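Local coordinates for 3-deoxy-manno-octulosonate cytidylyltransferase (PDB 1H7E), which transfers the CMP moiety of CTP to 3-deoxy-manno-octulosonate, probably activating this eight-carbon sugar for incorporation into bacterial lipopolysaccharide, at residues Ser138-Val143 with Leu200-Leu205; Val142-Arg147 with Ile212-Val217. All blocks are in the same frame, centred on the assembly; numbering follows the deposited sequence.

Contact 1: residues Ser138-Val143 with Leu200-Leu205; sequences STVKVV and LEQLRL
V140 and L200 meet tip to tip, and their methyl groups supply nearly all of a small interface that buries 104 Å² in total. The closest approach is V140 CG2 to L200 CD2 at 3.7 Å; V140 CG1 lies 4.0 Å from L200 CD1, so the two methyl pairs lie side by side, and L200 CD2 also touches V140 CG1. The valine's first torsion (chi1 -178°) swings CG1 away from its own amide nitrogen and next to the carbonyl carbon, from where that methyl also reaches Q202. There the contact is slighter: Q202 makes a single approach, its amide NE2 lying 4.0 Å from V140 CG1, and gives up only 13 Å² to it. The glutamine chain is bent at chi2 (-88°), which turns its amide toward the valine. L200 and Q202 are buried, whereas V140 is partly exposed and marks the solvent side. On that side K141 NZ is bonded to T139 O at 2.7 Å, with the carbonyls of A134 and R155 as further partners. The contact thus joins V140, on the approach to strand 141-144, to the type I turn L200-L203 leading into helix 203-207. Strand 169-179 flanks both parts, through backbone bonding of V140 with H172 and packing of Q202 on H172 and Y176, while F153 of strand 150-154 also touches Q202.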
loop_
_atom_site.group_PDB
_atom_site.type_symbol
_atom_site.label_atom_id
_atom_site.label_comp_id
_atom_site.label_asym_id
_atom_site.label_seq_id
_atom_site.Cartn_x
_atom_site.Cartn_y
_atom_site.Cartn_z
ATOM N N SER A 138 13.997 8.129 7.171
ATOM C CA SER A 138 13.856 9.520 6.715
ATOM C C SER A 138 13.549 9.562 5.207
ATOM O O SER A 138 13.213 10.612 4.664
ATOM C CB SER A 138 15.120 10.337 7.035
ATOM O OG SER A 138 16.274 9.762 6.433
ATOM N N THR A 139 13.689 8.415 4.541
ATOM C CA THR A 139 13.385 8.285 3.117
ATOM C C THR A 139 12.042 7.575 3.028
ATOM O O THR A 139 11.848 6.550 3.671
ATOM C CB THR A 139 14.470 7.476 2.391
ATOM O OG1 THR A 139 15.650 8.275 2.325
ATOM C CG2 THR A 139 14.060 7.127 0.968
ATOM N N VAL A 140 11.107 8.156 2.271
ATOM C CA VAL A 140 9.772 7.589 2.123
ATOM C C VAL A 140 9.748 6.708 0.878
ATOM O O VAL A 140 10.157 7.140 -0.198
ATOM C CB VAL A 140 8.690 8.729 2.027
ATOM C CG1 VAL A 140 7.277 8.155 1.916
ATOM C CG2 VAL A 140 8.806 9.632 3.244
ATOM N N LYS A 141 9.352 5.447 1.060
ATOM C CA LYS A 141 9.259 4.493 -0.036
ATOM C C LYS A 141 7.816 4.432 -0.524
ATOM O O LYS A 141 6.870 4.717 0.227
ATOM C CB LYS A 141 9.702 3.083 0.423
ATOM C CG LYS A 141 11.230 2.855 0.466
ATOM C CD LYS A 141 11.964 3.660 1.526
ATOM C CE LYS A 141 11.481 3.389 2.956
ATOM N NZ LYS A 141 12.425 3.957 3.985
ATOM N N VAL A 142 7.653 4.094 -1.795
ATOM C CA VAL A 142 6.341 3.922 -2.359
ATOM C C VAL A 142 6.360 2.646 -3.216
ATOM O O VAL A 142 7.385 2.295 -3.795
ATOM C CB VAL A 142 5.892 5.171 -3.204
ATOM C CG1 VAL A 142 6.891 5.468 -4.336
ATOM C CG2 VAL A 142 4.482 4.960 -3.769
ATOM N N VAL A 143 5.239 1.931 -3.235
ATOM C CA VAL A 143 5.067 0.744 -4.061
ATOM C C VAL A 143 3.877 1.079 -4.957
ATOM O O VAL A 143 2.873 1.591 -4.454
ATOM C CB VAL A 143 4.750 -0.503 -3.206
ATOM C CG1 VAL A 143 4.385 -1.675 -4.132
ATOM C CG2 VAL A 143 5.974 -0.869 -2.383
ATOM N N LEU A 200 2.977 10.901 7.847
ATOM C CA LEU A 200 3.012 11.106 6.379
ATOM C C LEU A 200 1.634 11.615 5.983
ATOM O O LEU A 200 0.648 10.863 5.936
ATOM C CB LEU A 200 3.323 9.806 5.608
ATOM C CG LEU A 200 4.736 9.222 5.737
ATOM C CD1 LEU A 200 4.824 7.836 5.044
ATOM C CD2 LEU A 200 5.753 10.219 5.171
ATOM N N GLU A 201 1.569 12.911 5.697
ATOM C CA GLU A 201 0.306 13.539 5.363
ATOM C C GLU A 201 -0.418 12.968 4.164
ATOM O O GLU A 201 -1.652 12.920 4.156
ATOM C CB GLU A 201 0.496 15.041 5.168
ATOM C CG GLU A 201 -0.777 15.802 5.502
ATOM C CD GLU A 201 -0.738 17.285 5.140
ATOM O OE1 GLU A 201 0.357 17.835 4.865
ATOM O OE2 GLU A 201 -1.832 17.902 5.143
ATOM N N GLN A 202 0.327 12.494 3.169
ATOM C CA GLN A 202 -0.303 11.938 1.973
ATOM C C GLN A 202 -1.191 10.708 2.248
ATOM O O GLN A 202 -2.081 10.390 1.462
ATOM C CB GLN A 202 0.736 11.643 0.877
ATOM C CG GLN A 202 1.793 10.567 1.214
ATOM C CD GLN A 202 3.014 11.131 1.905
ATOM O OE1 GLN A 202 2.907 11.914 2.835
ATOM N NE2 GLN A 202 4.194 10.717 1.458
ATOM N N LEU A 203 -0.977 10.039 3.379
ATOM C CA LEU A 203 -1.785 8.876 3.714
ATOM C C LEU A 203 -3.194 9.301 4.064
ATOM O O LEU A 203 -4.092 8.470 4.051
ATOM C CB LEU A 203 -1.145 8.049 4.846
ATOM C CG LEU A 203 0.184 7.379 4.451
ATOM C CD1 LEU A 203 0.794 6.606 5.644
ATOM C CD2 LEU A 203 -0.053 6.448 3.253
ATOM N N ARG A 204 -3.407 10.591 4.363
ATOM C CA ARG A 204 -4.772 11.044 4.664
ATOM C C ARG A 204 -5.634 10.874 3.410
ATOM O O ARG A 204 -6.809 10.486 3.489
ATOM C CB ARG A 204 -4.829 12.515 5.093
ATOM C CG ARG A 204 -6.232 12.923 5.550
ATOM C CD ARG A 204 -6.279 14.334 6.110
ATOM N NE ARG A 204 -5.203 14.560 7.075
ATOM C CZ ARG A 204 -4.928 15.734 7.628
ATOM N NH1 ARG A 204 -5.665 16.795 7.325
ATOM N NH2 ARG A 204 -3.867 15.870 8.410
ATOM N N LEU A 205 -5.040 11.142 2.252
ATOM C CA LEU A 205 -5.749 11.019 0.976
ATOM C C LEU A 205 -6.095 9.557 0.666
ATOM O O LEU A 205 -7.211 9.242 0.220
ATOM C CB LEU A 205 -4.889 11.585 -0.155
ATOM C CG LEU A 205 -4.620 13.096 -0.069
ATOM C CD1 LEU A 205 -3.552 13.467 -1.097
ATOM C CD2 LEU A 205 -5.897 13.884 -0.308
#

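Contact 2: residues Val142-Arg147 with Ile212-Val217; sequences VVVNTR and IRTFEV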
loop_
_atom_site.group_PDB
_atom_site.type_symbol
_atom_site.label_atom_id
_atom_site.label_comp_id
_atom_site.label_asym_id
_atom_site.label_seq_id
_atom_site.Cartn_x
_atom_site.Cartn_y
_atom_site.Cartn_z
ATOM N N VAL A 142 7.653 4.094 -1.795
ATOM C CA VAL A 142 6.341 3.922 -2.359
ATOM C C VAL A 142 6.360 2.646 -3.216
ATOM O O VAL A 142 7.385 2.295 -3.795
ATOM C CB VAL A 142 5.892 5.171 -3.204
ATOM C CG1 VAL A 142 6.891 5.468 -4.336
ATOM C CG2 VAL A 142 4.482 4.960 -3.769
ATOM N N VAL A 143 5.239 1.931 -3.235
ATOM C CA VAL A 143 5.067 0.744 -4.061
ATOM C C VAL A 143 3.877 1.079 -4.957
ATOM O O VAL A 143 2.873 1.591 -4.454
ATOM C CB VAL A 143 4.750 -0.503 -3.206
ATOM C CG1 VAL A 143 4.385 -1.675 -4.132
ATOM C CG2 VAL A 143 5.974 -0.869 -2.383
ATOM N N VAL A 144 3.973 0.767 -6.251
ATOM C CA VAL A 144 2.917 1.090 -7.214
ATOM C C VAL A 144 2.396 -0.112 -7.978
ATOM O O VAL A 144 3.058 -1.137 -8.027
ATOM C CB VAL A 144 3.425 2.154 -8.261
ATOM C CG1 VAL A 144 3.985 3.411 -7.552
ATOM C CG2 VAL A 144 4.494 1.545 -9.158
ATOM N N ASN A 145 1.203 0.016 -8.548
ATOM C CA ASN A 145 0.576 -1.046 -9.353
ATOM C C ASN A 145 0.912 -0.853 -10.853
ATOM O O ASN A 145 1.734 0.015 -11.170
ATOM C CB ASN A 145 -0.952 -1.145 -9.081
ATOM C CG ASN A 145 -1.753 0.057 -9.589
ATOM O OD1 ASN A 145 -1.254 0.913 -10.310
ATOM N ND2 ASN A 145 -3.008 0.122 -9.183
ATOM N N THR A 146 0.331 -1.653 -11.767
ATOM C CA THR A 146 0.643 -1.511 -13.212
ATOM C C THR A 146 0.301 -0.160 -13.850
ATOM O O THR A 146 0.908 0.220 -14.851
ATOM C CB THR A 146 0.032 -2.633 -14.117
ATOM O OG1 THR A 146 -1.387 -2.746 -13.903
ATOM C CG2 THR A 146 0.696 -3.945 -13.846
ATOM N N ARG A 147 -0.658 0.555 -13.271
ATOM C CA ARG A 147 -1.058 1.869 -13.770
ATOM C C ARG A 147 -0.211 2.967 -13.119
ATOM O O ARG A 147 -0.408 4.157 -13.368
ATOM C CB ARG A 147 -2.532 2.125 -13.456
ATOM C CG ARG A 147 -3.503 1.301 -14.268
ATOM C CD ARG A 147 -4.931 1.806 -14.095
ATOM N NE ARG A 147 -5.521 1.437 -12.807
ATOM C CZ ARG A 147 -6.052 0.243 -12.527
ATOM N NH1 ARG A 147 -6.073 -0.728 -13.434
ATOM N NH2 ARG A 147 -6.603 0.030 -11.342
ATOM N N ILE A 212 -3.624 8.340 -5.989
ATOM C CA ILE A 212 -2.440 9.152 -6.194
ATOM C C ILE A 212 -1.563 8.410 -7.202
ATOM O O ILE A 212 -1.108 7.295 -6.918
ATOM C CB ILE A 212 -1.651 9.351 -4.889
ATOM C CG1 ILE A 212 -2.515 10.015 -3.814
ATOM C CG2 ILE A 212 -0.365 10.146 -5.165
ATOM C CD1 ILE A 212 -1.790 10.098 -2.450
ATOM N N ARG A 213 -1.407 8.971 -8.403
ATOM C CA ARG A 213 -0.560 8.350 -9.410
ATOM C C ARG A 213 0.853 8.867 -9.202
ATOM O O ARG A 213 1.067 10.060 -9.028
ATOM C CB ARG A 213 -1.065 8.614 -10.823
ATOM C CG ARG A 213 -0.253 7.864 -11.883
ATOM C CD ARG A 213 -1.060 7.623 -13.156
ATOM N NE ARG A 213 -2.248 6.812 -12.890
ATOM C CZ ARG A 213 -3.433 6.983 -13.466
ATOM N NH1 ARG A 213 -3.612 7.945 -14.377
ATOM N NH2 ARG A 213 -4.458 6.221 -13.087
ATOM N N THR A 214 1.825 7.961 -9.232
ATOM C CA THR A 214 3.216 8.304 -8.953
ATOM C C THR A 214 4.119 8.024 -10.137
ATOM O O THR A 214 4.464 6.860 -10.362
ATOM C CB THR A 214 3.715 7.491 -7.690
ATOM O OG1 THR A 214 2.771 7.634 -6.626
ATOM C CG2 THR A 214 5.026 8.021 -7.167
ATOM N N PHE A 215 4.545 9.092 -10.828
ATOM C CA PHE A 215 5.430 9.037 -12.007
ATOM C C PHE A 215 6.921 8.936 -11.702
ATOM O O PHE A 215 7.476 9.723 -10.936
ATOM C CB PHE A 215 5.219 10.255 -12.910
ATOM C CG PHE A 215 3.811 10.415 -13.377
ATOM C CD1 PHE A 215 3.379 9.794 -14.540
ATOM C CD2 PHE A 215 2.908 11.162 -12.634
ATOM C CE1 PHE A 215 2.065 9.911 -14.957
ATOM C CE2 PHE A 215 1.588 11.286 -13.045
ATOM C CZ PHE A 215 1.164 10.658 -14.209
ATOM N N GLU A 216 7.586 8.011 -12.385
ATOM C CA GLU A 216 9.010 7.802 -12.177
ATOM C C GLU A 216 9.913 8.727 -13.007
ATOM O O GLU A 216 9.709 8.877 -14.207
ATOM C CB GLU A 216 9.358 6.331 -12.457
ATOM C CG GLU A 216 10.766 5.989 -12.037
ATOM C CD GLU A 216 11.148 4.549 -12.289
ATOM O OE1 GLU A 216 10.275 3.671 -12.401
ATOM O OE2 GLU A 216 12.357 4.302 -12.362
ATOM N N VAL A 217 10.896 9.351 -12.352
ATOM C CA VAL A 217 11.871 10.225 -13.018
ATOM C C VAL A 217 13.277 9.789 -12.594
ATOM O O VAL A 217 13.416 8.865 -11.790
ATOM C CB VAL A 217 11.658 11.722 -12.664
ATOM C CG1 VAL A 217 10.291 12.176 -13.151
ATOM C CG2 VAL A 217 11.841 11.971 -11.168
#
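Strand 212-216 is the outermost strand, within this chain, of the seven-stranded mixed sheet of the GT-A-like cytidylyltransferase fold, and strand 141-144 of the small antiparallel sheet packs against it through side chains. The backbones keep a distance too large for strand pairing: the CA atoms of V144 and T214 are 7.4 Å apart. T214 faces two valines of the other strand, V142 and V144. Its CB lies 4.1 Å from V144 CG1, the two side chains crossing obliquely, and its methyl CG2 lies 4.2 Å from V142 CG1. The threonine torsion (chi1 -50°) sets CG2 opposite the amide nitrogen, beside the carbonyl carbon, and from there it meets V142. Farther along, beyond the strand end, N145 OD1 accepts a weak bond from the backbone N of R147 (3.0 Å, N-H...O angle 132°) and a hydrogen bond from the backbone N of D149. At this end the R213 side chain, bent at chi3, passes the R147 carbonyl: R213 CD is 3.5 Å and NE 3.3 Å from R147 O, the oxygen lying obliquely to the guanidinium. The stronger partners of R213 are acidic, D149 at NE and D117 at NH1. R147 NE and R213 NH2 come within 4.9 Å of each other, and D149 also forms a weak, long ion pair with R147. The chemistry therefore divides into a half in which valine methyls meet the carbon atoms of T214 and a polar half, where D149 probably offsets the proximity of two positive charges.

Contacts 1 and 2 lie with their centres 12 Å apart, and their first residue ranges overlap at V142-V143 on strand 141-144; V140 serves contact 1, V142 and V144 contact 2. On the other side, helix 203-207 and strand 212-216 are consecutive elements, so the chain leaves one contact and soon enters the other. The two also touch directly, I212 CD1 packing 4.0 Å from L205 CD1 and 3.9 Å from Q202 O. Together they join the small antiparallel sheet and its approach to the edge of the main sheet and to the turn that leads into helix 203-207. The dimer lies close: P194 of the second subunit packs on the shared V143, and N207 of that subunit bonds T146.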